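Phosphoribosylaminoimidazole-succinocarboxamide synthase (Pyrococcus horikoshii, PDB 4O7L) catalyses the ATP-dependent joining of L-aspartate to 5-amino-1-(5-phosphoribosyl)imidazole-4-carboxylate, giving SAICAR, ADP and phosphate in de novo purine biosynthesis. Local coordinates at residues His63-His68 with Glu150-Lys155; Phe174-Gly179 with Ile186-Glu191; Leu23-Lys28 with Leu78-Leu83. All blocks are in the same frame, centred on the assembly; numbering follows the deposited sequence.

Overall arrangement
From the N terminus, strand 22-27 comes first, and interaction 3 closes a loop of 49 residues by pairing it with strand 77-81. That loop holds helix 45-62 and residues 63-68, which interaction 1 fastens to helix 143-165 much further along the chain; the segments of interactions 3 and 1 therefore cross. Interaction 2 follows both in series, a hairpin between strands 169-180 and 186-188. H68 is the common joint: its backbone bonds both E81 in interaction 3 and L188 in interaction 2. The N-terminal sheet, the central sheet and helix 143-165, which packs on the central sheet, are thus tied together around ADP, which a residue of each interaction's segments reaches.

Interaction 1. Residues His63-His68 with Glu150-Lys155; sequences HGIKTH and EEIALK. With ADP (adenosine-5'-diphosphate), chain B.
K155 of helix 143-165 reaches across to H63 and I65, just where helix 45-62 ends in a Schellman motif. G64, at positive phi, is the C-prime residue of that motif, a place that suits glycine, and the turn sends the chain on along helix 143-165. The tight part is apolar. I65, buried, lays its CD1 against the aliphatic stem of K155, the two side chains running antiparallel alongside each other, and CD1 to K155 CD is a snug 3.5 Å. On its other branch, I65 CG2 meets I152 CG2 more easily at 4.3 Å; the two branches of I65 thus serve two partners, CD1 on K155 and CG2 on I152. The K155 chain is extended throughout, which carries its ammonium past I65 to the solvent side. There the contact becomes loose and wet: K155 NZ donates to H63 O at 3.0 Å, and two waters accept from the same nitrogen, one donating back to H63 O and the other to G64 O. A long lysine suits this position, apolar along its stem and charged at its solvent end. At the far end of the loop, H68 turns to the nucleotide, and its ring takes the adenine amino group at its edge, in plane: ADP N6 donates to H68 ND1 at 2.8 Å, with an angle of 159° at the hydrogen.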
loop_
_atom_site.group_PDB
_atom_site.type_symbol
_atom_site.label_atom_id
_atom_site.label_comp_id
_atom_site.label_asym_id
_atom_site.label_seq_id
_atom_site.Cartn_x
_atom_site.Cartn_y
_atom_site.Cartn_z
ATOM N N HIS A 63 -10.029 15.736 24.477
ATOM C CA HIS A 63 -10.724 14.510 24.102
ATOM C C HIS A 63 -9.982 13.252 24.466
ATOM O O HIS A 63 -10.356 12.165 24.033
ATOM C CB HIS A 63 -11.083 14.533 22.626
ATOM C CG HIS A 63 -12.200 15.489 22.294
ATOM N ND1 HIS A 63 -12.039 16.825 22.309
ATOM C CD2 HIS A 63 -13.524 15.261 21.951
ATOM C CE1 HIS A 63 -13.199 17.422 21.979
ATOM N NE2 HIS A 63 -14.109 16.464 21.768
ATOM N N GLY A 64 -8.942 13.375 25.285
ATOM C CA GLY A 64 -8.199 12.211 25.751
ATOM C C GLY A 64 -7.234 11.601 24.738
ATOM O O GLY A 64 -6.854 10.452 24.883
ATOM N N ILE A 65 -6.858 12.353 23.699
ATOM C CA ILE A 65 -5.762 11.928 22.812
ATOM C C ILE A 65 -4.431 12.304 23.458
ATOM O O ILE A 65 -4.255 13.448 23.825
ATOM C CB ILE A 65 -5.840 12.590 21.411
ATOM C CG1 ILE A 65 -7.166 12.252 20.704
ATOM C CG2 ILE A 65 -4.638 12.188 20.552
ATOM C CD1 ILE A 65 -7.361 10.778 20.422
ATOM N N LYS A 66 -3.503 11.354 23.594
ATOM C CA LYS A 66 -2.166 11.663 24.124
ATOM C C LYS A 66 -1.284 12.239 23.027
ATOM O O LYS A 66 -1.017 11.579 22.020
ATOM C CB LYS A 66 -1.471 10.410 24.670
ATOM C CG LYS A 66 -2.082 9.780 25.902
ATOM C CD LYS A 66 -0.949 9.310 26.807
ATOM C CE LYS A 66 -1.387 8.200 27.736
ATOM N NZ LYS A 66 -1.350 6.927 26.972
ATOM N N THR A 67 -0.835 13.471 23.214
ATOM C CA THR A 67 0.014 14.135 22.234
ATOM C C THR A 67 1.345 14.489 22.875
ATOM O O THR A 67 1.498 14.406 24.098
ATOM C CB THR A 67 -0.629 15.422 21.676
ATOM O OG1 THR A 67 -0.503 16.483 22.628
ATOM C CG2 THR A 67 -2.091 15.219 21.331
ATOM N N HIS A 68 2.308 14.901 22.064
ATOM C CA HIS A 68 3.585 15.363 22.606
ATOM C C HIS A 68 3.565 16.800 23.111
ATOM O O HIS A 68 4.541 17.265 23.696
ATOM C CB HIS A 68 4.699 15.145 21.589
ATOM C CG HIS A 68 4.612 16.043 20.364
ATOM N ND1 HIS A 68 5.662 16.247 19.545
ATOM C CD2 HIS A 68 3.560 16.807 19.846
ATOM C CE1 HIS A 68 5.308 17.079 18.548
ATOM N NE2 HIS A 68 4.022 17.425 18.730
ATOM N N GLU A 150 -3.742 3.232 14.151
ATOM C CA GLU A 150 -4.890 3.536 13.285
ATOM C C GLU A 150 -6.130 3.917 14.095
ATOM O O GLU A 150 -6.882 4.806 13.678
ATOM C CB GLU A 150 -5.194 2.412 12.294
ATOM C CG GLU A 150 -3.969 2.015 11.480
ATOM C CD GLU A 150 -4.291 1.336 10.182
ATOM O OE1 GLU A 150 -5.288 0.585 10.118
ATOM O OE2 GLU A 150 -3.531 1.552 9.215
ATOM N N GLU A 151 -6.314 3.272 15.250
ATOM C CA GLU A 151 -7.417 3.613 16.178
ATOM C C GLU A 151 -7.336 5.062 16.644
ATOM O O GLU A 151 -8.328 5.778 16.627
ATOM C CB GLU A 151 -7.427 2.666 17.381
ATOM C CG GLU A 151 -8.468 2.998 18.439
ATOM C CD GLU A 151 -8.409 2.016 19.598
ATOM O OE1 GLU A 151 -9.064 0.957 19.518
ATOM O OE2 GLU A 151 -7.691 2.285 20.582
ATOM N N ILE A 152 -6.140 5.492 17.040
ATOM C CA ILE A 152 -5.904 6.883 17.388
ATOM C C ILE A 152 -6.160 7.831 16.203
ATOM O O ILE A 152 -6.890 8.819 16.349
ATOM C CB ILE A 152 -4.483 7.113 17.924
ATOM C CG1 ILE A 152 -4.276 6.355 19.233
ATOM C CG2 ILE A 152 -4.254 8.596 18.168
ATOM C CD1 ILE A 152 -2.810 6.035 19.477
ATOM N N ALA A 153 -5.580 7.526 15.046
ATOM C CA ALA A 153 -5.771 8.356 13.843
ATOM C C ALA A 153 -7.258 8.551 13.512
ATOM O O ALA A 153 -7.692 9.664 13.185
ATOM C CB ALA A 153 -5.035 7.766 12.654
ATOM N N LEU A 154 -8.021 7.464 13.602
ATOM C CA LEU A 154 -9.459 7.493 13.297
ATOM C C LEU A 154 -10.246 8.288 14.326
ATOM O O LEU A 154 -11.217 8.970 13.980
ATOM C CB LEU A 154 -10.003 6.077 13.184
ATOM C CG LEU A 154 -9.638 5.321 11.913
ATOM C CD1 LEU A 154 -10.228 3.919 12.028
ATOM C CD2 LEU A 154 -10.164 6.047 10.679
ATOM N N LYS A 155 -9.815 8.211 15.588
ATOM C CA LYS A 155 -10.418 9.020 16.644
ATOM C C LYS A 155 -10.098 10.511 16.449
ATOM O O LYS A 155 -11.004 11.346 16.506
ATOM C CB LYS A 155 -10.006 8.537 18.038
ATOM C CG LYS A 155 -10.614 9.384 19.149
ATOM C CD LYS A 155 -10.249 8.881 20.536
ATOM C CE LYS A 155 -10.749 9.872 21.590
ATOM N NZ LYS A 155 -10.578 9.324 22.966
HETATM P PB ADP B . 11.462 16.822 7.931
HETATM O O1B ADP B . 11.315 15.331 7.758
HETATM O O2B ADP B . 10.938 17.656 6.787
HETATM O O3B ADP B . 12.807 17.238 8.459
HETATM P PA ADP B . 10.184 18.627 9.785
HETATM O O1A ADP B . 10.886 19.731 9.037
HETATM O O2A ADP B . 8.683 18.739 9.902
HETATM O O3A ADP B . 10.467 17.156 9.166
HETATM O "O5'" ADP B . 10.868 18.555 11.251
HETATM C "C5'" ADP B . 10.301 17.821 12.347
HETATM C "C4'" ADP B . 11.056 16.514 12.622
HETATM O "O4'" ADP B . 10.908 16.097 13.995
HETATM C "C3'" ADP B . 10.514 15.352 11.808
HETATM O "O3'" ADP B . 11.635 14.501 11.528
HETATM C "C2'" ADP B . 9.532 14.669 12.760
HETATM O "O2'" ADP B . 9.295 13.298 12.453
HETATM C "C1'" ADP B . 10.241 14.823 14.091
HETATM N N9 ADP B . 9.369 14.899 15.289
HETATM C C8 ADP B . 8.146 15.464 15.391
HETATM N N7 ADP B . 7.676 15.368 16.661
HETATM C C5 ADP B . 8.624 14.752 17.403
HETATM C C6 ADP B . 8.806 14.328 18.823
HETATM N N6 ADP B . 7.860 14.560 19.752
HETATM N N1 ADP B . 9.958 13.691 19.162
HETATM C C2 ADP B . 10.940 13.446 18.274
HETATM N N3 ADP B . 10.849 13.809 16.982
HETATM C C4 ADP B . 9.743 14.449 16.493
HETATM O O HOH W 1 -11.665 9.990 25.308
HETATM O O HOH W 2 -8.472 8.057 23.716
#

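Interaction 2. Residues Phe174-Gly179 with Ile186-Glu191; sequences FKLEFG and IVLADE. With ADP (adenosine-5'-diphosphate), chain B.
L188 and F178 face each other as a non-hydrogen-bonded pair of the antiparallel hairpin 169-180/186-188. With L188 CG anti to its backbone nitrogen (chi1 178°), the CD1 methyl swings over one face of the F178 ring, 3.7 Å above its plane and offset toward the rim, a CH-pi contact. The same methyl touches L176 CD2 at 3.6 Å, so one branch of the leucine packs on both L176 and F178. I186 CG2 adds to the F178 packing obliquely, and helix 143-165 lies against the phenylalanine through I149 and I152. V187 and G179 bond mutually as the next, hydrogen-bonded pair; on the other side A189 N donates to E177 O at 2.8 Å, and a water joins E177 N to A189 O.

E177 is the third large contributor, packing its CB on D190 CB. The two carboxylates are stacked with planes 9° apart, E177 OE1 and D190 OD2 being 4.1 Å from each other. K175, its chain bent at every torsion past CG, brings NZ to D190 OD1 at 2.8 Å, on the anti side and out of the carboxylate plane. Replacing D190 by alanine removes the carboxylate, which would probably cost K175 its salt bridge and leave its NZ freer to turn, while K13 would lose one anionic partner but keep E191. ADP O2' donates to E177 OE1, and D190 N donates to N7 at 3.0 Å. A magnesium ion lies about 4 Å from the E177 side chain. The chemistry is that of two neighbouring carboxylates, with K122 bonded to E177 and K13 and K175 to D190, whose mutual repulsion these lysines probably offset.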
loop_
_atom_site.group_PDB
_atom_site.type_symbol
_atom_site.label_atom_id
_atom_site.label_comp_id
_atom_site.label_asym_id
_atom_site.label_seq_id
_atom_site.Cartn_x
_atom_site.Cartn_y
_atom_site.Cartn_z
ATOM N N PHE A 174 -5.570 14.291 6.112
ATOM C CA PHE A 174 -4.464 14.844 6.920
ATOM C C PHE A 174 -3.448 13.772 7.256
ATOM O O PHE A 174 -3.748 12.568 7.218
ATOM C CB PHE A 174 -4.976 15.502 8.215
ATOM C CG PHE A 174 -5.696 14.552 9.137
ATOM C CD1 PHE A 174 -5.028 13.944 10.199
ATOM C CD2 PHE A 174 -7.045 14.278 8.955
ATOM C CE1 PHE A 174 -5.685 13.064 11.046
ATOM C CE2 PHE A 174 -7.719 13.399 9.799
ATOM C CZ PHE A 174 -7.036 12.781 10.844
ATOM N N LYS A 175 -2.260 14.224 7.618
ATOM C CA LYS A 175 -1.114 13.350 7.849
ATOM C C LYS A 175 -0.747 13.479 9.328
ATOM O O LYS A 175 -0.634 14.595 9.860
ATOM C CB LYS A 175 0.048 13.802 6.948
ATOM C CG LYS A 175 1.378 13.024 7.050
ATOM C CD LYS A 175 2.191 13.313 8.324
ATOM C CE LYS A 175 2.918 14.672 8.322
ATOM N NZ LYS A 175 2.771 15.362 9.652
ATOM N N LEU A 176 -0.580 12.347 10.001
ATOM C CA LEU A 176 -0.090 12.353 11.378
ATOM C C LEU A 176 1.214 11.595 11.509
ATOM O O LEU A 176 1.559 10.774 10.648
ATOM C CB LEU A 176 -1.111 11.717 12.321
ATOM C CG LEU A 176 -2.503 12.342 12.422
ATOM C CD1 LEU A 176 -3.384 11.385 13.201
ATOM C CD2 LEU A 176 -2.500 13.722 13.070
ATOM N N GLU A 177 1.934 11.868 12.599
ATOM C CA GLU A 177 3.111 11.095 12.961
ATOM C C GLU A 177 3.025 10.740 14.435
ATOM O O GLU A 177 2.403 11.463 15.223
ATOM C CB GLU A 177 4.391 11.883 12.680
ATOM C CG GLU A 177 4.661 12.117 11.195
ATOM C CD GLU A 177 6.035 12.716 10.928
ATOM O OE1 GLU A 177 6.921 12.696 11.813
ATOM O OE2 GLU A 177 6.243 13.197 9.814
ATOM N N PHE A 178 3.643 9.623 14.798
ATOM C CA PHE A 178 3.568 9.087 16.153
ATOM C C PHE A 178 4.927 8.655 16.649
ATOM O O PHE A 178 5.810 8.330 15.855
ATOM C CB PHE A 178 2.667 7.846 16.172
ATOM C CG PHE A 178 1.233 8.142 15.894
ATOM C CD1 PHE A 178 0.347 8.390 16.941
ATOM C CD2 PHE A 178 0.763 8.201 14.575
ATOM C CE1 PHE A 178 -0.998 8.660 16.688
ATOM C CE2 PHE A 178 -0.576 8.487 14.319
ATOM C CZ PHE A 178 -1.453 8.711 15.376
ATOM N N GLY A 179 5.058 8.587 17.971
ATOM C CA GLY A 179 6.224 8.017 18.603
ATOM C C GLY A 179 5.857 7.376 19.926
ATOM O O GLY A 179 4.734 7.533 20.411
ATOM N N ILE A 186 1.777 5.018 22.863
ATOM C CA ILE A 186 1.796 5.642 21.541
ATOM C C ILE A 186 1.246 7.073 21.597
ATOM O O ILE A 186 0.080 7.309 21.949
ATOM C CB ILE A 186 1.107 4.735 20.493
ATOM C CG1 ILE A 186 1.908 3.423 20.381
ATOM C CG2 ILE A 186 0.986 5.445 19.135
ATOM C CD1 ILE A 186 1.148 2.269 19.767
ATOM N N VAL A 187 2.115 8.017 21.254
ATOM C CA VAL A 187 1.856 9.443 21.428
ATOM C C VAL A 187 1.858 10.180 20.073
ATOM O O VAL A 187 2.724 9.965 19.239
ATOM C CB VAL A 187 2.889 10.052 22.411
ATOM C CG1 VAL A 187 2.635 11.536 22.625
ATOM C CG2 VAL A 187 2.833 9.325 23.754
ATOM N N LEU A 188 0.855 11.026 19.866
ATOM C CA LEU A 188 0.708 11.787 18.638
ATOM C C LEU A 188 1.759 12.884 18.614
ATOM O O LEU A 188 1.957 13.570 19.607
ATOM C CB LEU A 188 -0.692 12.395 18.565
ATOM C CG LEU A 188 -1.023 13.263 17.357
ATOM C CD1 LEU A 188 -0.970 12.414 16.109
ATOM C CD2 LEU A 188 -2.415 13.850 17.519
ATOM N N ALA A 189 2.456 13.027 17.492
ATOM C CA ALA A 189 3.619 13.918 17.444
ATOM C C ALA A 189 3.566 14.936 16.303
ATOM O O ALA A 189 2.477 15.291 15.824
ATOM C CB ALA A 189 4.908 13.102 17.404
ATOM N N ASP A 190 4.741 15.424 15.904
ATOM C CA ASP A 190 4.883 16.365 14.792
ATOM C C ASP A 190 3.886 17.540 14.896
ATOM O O ASP A 190 3.706 18.106 15.982
ATOM C CB ASP A 190 4.754 15.610 13.456
ATOM C CG ASP A 190 5.274 16.415 12.287
ATOM O OD1 ASP A 190 4.487 16.695 11.375
ATOM O OD2 ASP A 190 6.467 16.781 12.284
ATOM N N GLU A 191 3.220 17.887 13.791
ATOM C CA GLU A 191 2.348 19.062 13.772
ATOM C C GLU A 191 0.975 18.711 13.210
ATOM O O GLU A 191 0.805 17.634 12.606
ATOM C CB GLU A 191 2.981 20.194 12.929
ATOM C CG GLU A 191 2.900 19.967 11.415
ATOM C CD GLU A 191 3.606 21.029 10.594
ATOM O OE1 GLU A 191 3.041 22.122 10.369
ATOM O OE2 GLU A 191 4.733 20.761 10.142
HETATM P PB ADP B . 11.462 16.822 7.931
HETATM O O1B ADP B . 11.315 15.331 7.758
HETATM O O2B ADP B . 10.938 17.656 6.787
HETATM O O3B ADP B . 12.807 17.238 8.459
HETATM P PA ADP B . 10.184 18.627 9.785
HETATM O O1A ADP B . 10.886 19.731 9.037
HETATM O O2A ADP B . 8.683 18.739 9.902
HETATM O O3A ADP B . 10.467 17.156 9.166
HETATM O "O5'" ADP B . 10.868 18.555 11.251
HETATM C "C5'" ADP B . 10.301 17.821 12.347
HETATM C "C4'" ADP B . 11.056 16.514 12.622
HETATM O "O4'" ADP B . 10.908 16.097 13.995
HETATM C "C3'" ADP B . 10.514 15.352 11.808
HETATM O "O3'" ADP B . 11.635 14.501 11.528
HETATM C "C2'" ADP B . 9.532 14.669 12.760
HETATM O "O2'" ADP B . 9.295 13.298 12.453
HETATM C "C1'" ADP B . 10.241 14.823 14.091
HETATM N N9 ADP B . 9.369 14.899 15.289
HETATM C C8 ADP B . 8.146 15.464 15.391
HETATM N N7 ADP B . 7.676 15.368 16.661
HETATM C C5 ADP B . 8.624 14.752 17.403
HETATM C C6 ADP B . 8.806 14.328 18.823
HETATM N N6 ADP B . 7.860 14.560 19.752
HETATM N N1 ADP B . 9.958 13.691 19.162
HETATM C C2 ADP B . 10.940 13.446 18.274
HETATM N N3 ADP B . 10.849 13.809 16.982
HETATM C C4 ADP B . 9.743 14.449 16.493
HETATM O O HOH W 3 1.190 14.630 13.529
HETATM O O HOH W 4 7.697 15.703 10.028
#

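Interaction 3. Residues Leu23-Lys28 with Leu78-Leu83; sequences LIMEFK and LIVEKL. With ADP (adenosine-5'-diphosphate), chain B.
M25 and L78 extend alongside one another in the same direction from adjacent antiparallel strands, the M25 CE methyl resting 3.8 Å from L78 CD1. The methionine is bent only at its last torsion, chi3 66°, which turns CE back toward the neighbouring strand; it also reaches V80 CG1, whose side chain M25 crosses at about a right angle. A flexible thioether suits a spot where one tip has to serve two differently placed neighbours. L23 stands on the same sheet face. Its CG sits between the backbone nitrogen and the carbonyl carbon, and from there CD2 lies 3.8 Å from V80 CG2 and presses on K82 CA at a tight 3.4 Å, L23 and the K82 side chain meeting nearly square. At the other end, the F27 ring approaches L78 CG obliquely, and helix 45-62 packs on both, touching F27 with N49, A50 and S53 and L78 with V54.

The opposite face carries the I24 and I79 pair, whose side chains meet through I24 CD1 and I79 CG1. Beta-branched residues sit well on extended backbone, and V80 is another. Reciprocal hydrogen bonds join L23 with V80 and M25 with L78, and the short M25 N to L78 O bond measures 2.7 Å.

At the end of the strand and just beyond it, the backbone meets the adenine: ADP N6 donates to E81 O at 2.8 Å, and L83 N donates to N1 over a longer 3.3 Å. This carbonyl and N-H, two residues apart on the segment that leads from the N-terminal antiparallel sheet into the central one, resemble the way the hinge of protein kinases, and the linker of ATP-grasp enzymes, read adenine.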
loop_
_atom_site.group_PDB
_atom_site.type_symbol
_atom_site.label_atom_id
_atom_site.label_comp_id
_atom_site.label_asym_id
_atom_site.label_seq_id
_atom_site.Cartn_x
_atom_site.Cartn_y
_atom_site.Cartn_z
ATOM N N LEU A 23 11.958 18.606 23.887
ATOM C CA LEU A 23 12.602 19.440 22.892
ATOM C C LEU A 23 11.738 20.638 22.500
ATOM O O LEU A 23 10.576 20.756 22.910
ATOM C CB LEU A 23 13.085 18.620 21.680
ATOM C CG LEU A 23 12.143 17.885 20.724
ATOM C CD1 LEU A 23 12.921 17.358 19.533
ATOM C CD2 LEU A 23 11.433 16.734 21.400
ATOM N N ILE A 24 12.347 21.546 21.745
ATOM C CA ILE A 24 11.675 22.725 21.221
ATOM C C ILE A 24 11.335 22.419 19.772
ATOM O O ILE A 24 12.201 22.040 19.010
ATOM C CB ILE A 24 12.580 23.986 21.318
ATOM C CG1 ILE A 24 12.747 24.427 22.780
ATOM C CG2 ILE A 24 12.042 25.136 20.462
ATOM C CD1 ILE A 24 11.449 24.709 23.512
ATOM N N MET A 25 10.067 22.552 19.410
ATOM C CA MET A 25 9.667 22.429 18.012
ATOM C C MET A 25 9.430 23.824 17.472
ATOM O O MET A 25 8.479 24.505 17.864
ATOM C CB MET A 25 8.405 21.574 17.876
ATOM C CG MET A 25 7.928 21.364 16.445
ATOM S SD MET A 25 6.767 19.990 16.306
ATOM C CE MET A 25 5.362 20.607 17.226
ATOM N N GLU A 26 10.308 24.247 16.577
ATOM C CA GLU A 26 10.233 25.579 15.996
ATOM C C GLU A 26 9.761 25.516 14.548
ATOM O O GLU A 26 10.362 24.829 13.738
ATOM C CB GLU A 26 11.601 26.257 16.063
ATOM C CG GLU A 26 11.591 27.694 15.566
ATOM C CD GLU A 26 12.984 28.269 15.466
ATOM O OE1 GLU A 26 13.407 28.602 14.339
ATOM O OE2 GLU A 26 13.656 28.367 16.506
ATOM N N PHE A 27 8.704 26.264 14.238
ATOM C CA PHE A 27 8.085 26.274 12.911
ATOM C C PHE A 27 8.700 27.356 12.031
ATOM O O PHE A 27 8.611 28.533 12.352
ATOM C CB PHE A 27 6.586 26.536 13.045
ATOM C CG PHE A 27 5.812 25.388 13.625
ATOM C CD1 PHE A 27 4.901 24.693 12.845
ATOM C CD2 PHE A 27 5.988 25.001 14.950
ATOM C CE1 PHE A 27 4.179 23.631 13.374
ATOM C CE2 PHE A 27 5.267 23.946 15.485
ATOM C CZ PHE A 27 4.362 23.259 14.695
ATOM N N LYS A 28 9.293 26.962 10.912
ATOM C CA LYS A 28 9.915 27.934 10.011
ATOM C C LYS A 28 8.929 28.475 8.969
ATOM O O LYS A 28 7.839 27.937 8.798
ATOM C CB LYS A 28 11.157 27.334 9.342
ATOM C CG LYS A 28 12.252 26.940 10.322
ATOM C CD LYS A 28 13.577 26.607 9.644
ATOM C CE LYS A 28 13.506 25.331 8.813
ATOM N NZ LYS A 28 14.835 24.661 8.672
ATOM N N LEU A 78 7.076 25.512 20.009
ATOM C CA LEU A 78 6.355 24.729 21.000
ATOM C C LEU A 78 7.332 23.883 21.803
ATOM O O LEU A 78 8.354 23.446 21.275
ATOM C CB LEU A 78 5.319 23.803 20.352
ATOM C CG LEU A 78 4.395 24.200 19.200
ATOM C CD1 LEU A 78 3.254 23.194 19.144
ATOM C CD2 LEU A 78 3.860 25.617 19.305
ATOM N N ILE A 79 7.016 23.663 23.078
ATOM C CA ILE A 79 7.742 22.692 23.899
ATOM C C ILE A 79 6.993 21.379 23.755
ATOM O O ILE A 79 5.779 21.335 23.928
ATOM C CB ILE A 79 7.787 23.067 25.401
ATOM C CG1 ILE A 79 8.395 24.459 25.612
ATOM C CG2 ILE A 79 8.579 22.022 26.179
ATOM C CD1 ILE A 79 8.142 25.044 26.995
ATOM N N VAL A 80 7.719 20.322 23.423
ATOM C CA VAL A 80 7.108 19.022 23.193
ATOM C C VAL A 80 7.925 17.903 23.839
ATOM O O VAL A 80 9.144 18.012 24.006
ATOM C CB VAL A 80 6.902 18.726 21.679
ATOM C CG1 VAL A 80 5.861 19.668 21.074
ATOM C CG2 VAL A 80 8.221 18.798 20.910
ATOM N N GLU A 81 7.233 16.832 24.191
ATOM C CA GLU A 81 7.871 15.630 24.681
ATOM C C GLU A 81 8.705 14.942 23.605
ATOM O O GLU A 81 8.241 14.743 22.474
ATOM C CB GLU A 81 6.792 14.677 25.167
ATOM C CG GLU A 81 7.319 13.478 25.913
ATOM C CD GLU A 81 6.206 12.536 26.302
ATOM O OE1 GLU A 81 5.083 12.657 25.760
ATOM O OE2 GLU A 81 6.465 11.670 27.145
ATOM N N LYS A 82 9.930 14.566 23.965
ATOM C CA LYS A 82 10.802 13.800 23.083
ATOM C C LYS A 82 10.334 12.349 23.012
ATOM O O LYS A 82 10.014 11.740 24.027
ATOM C CB LYS A 82 12.255 13.880 23.551
ATOM C CG LYS A 82 13.267 13.373 22.535
ATOM C CD LYS A 82 14.638 13.180 23.182
ATOM C CE LYS A 82 15.605 12.536 22.206
ATOM N NZ LYS A 82 16.864 12.128 22.885
ATOM N N LEU A 83 10.249 11.814 21.800
ATOM C CA LEU A 83 9.726 10.479 21.616
ATOM C C LEU A 83 10.623 9.690 20.710
ATOM O O LEU A 83 11.362 10.243 19.896
ATOM C CB LEU A 83 8.329 10.524 20.987
ATOM C CG LEU A 83 7.204 11.308 21.668
ATOM C CD1 LEU A 83 6.039 11.496 20.702
ATOM C CD2 LEU A 83 6.751 10.611 22.931
HETATM P PB ADP B . 11.462 16.822 7.931
HETATM O O1B ADP B . 11.315 15.331 7.758
HETATM O O2B ADP B . 10.938 17.656 6.787
HETATM O O3B ADP B . 12.807 17.238 8.459
HETATM P PA ADP B . 10.184 18.627 9.785
HETATM O O1A ADP B . 10.886 19.731 9.037
HETATM O O2A ADP B . 8.683 18.739 9.902
HETATM O O3A ADP B . 10.467 17.156 9.166
HETATM O "O5'" ADP B . 10.868 18.555 11.251
HETATM C "C5'" ADP B . 10.301 17.821 12.347
HETATM C "C4'" ADP B . 11.056 16.514 12.622
HETATM O "O4'" ADP B . 10.908 16.097 13.995
HETATM C "C3'" ADP B . 10.514 15.352 11.808
HETATM O "O3'" ADP B . 11.635 14.501 11.528
HETATM C "C2'" ADP B . 9.532 14.669 12.760
HETATM O "O2'" ADP B . 9.295 13.298 12.453
HETATM C "C1'" ADP B . 10.241 14.823 14.091
HETATM N N9 ADP B . 9.369 14.899 15.289
HETATM C C8 ADP B . 8.146 15.464 15.391
HETATM N N7 ADP B . 7.676 15.368 16.661
HETATM C C5 ADP B . 8.624 14.752 17.403
HETATM C C6 ADP B . 8.806 14.328 18.823
HETATM N N6 ADP B . 7.860 14.560 19.752
HETATM N N1 ADP B . 9.958 13.691 19.162
HETATM C C2 ADP B . 10.940 13.446 18.274
HETATM N N3 ADP B . 10.849 13.809 16.982
HETATM C C4 ADP B . 9.743 14.449 16.493
#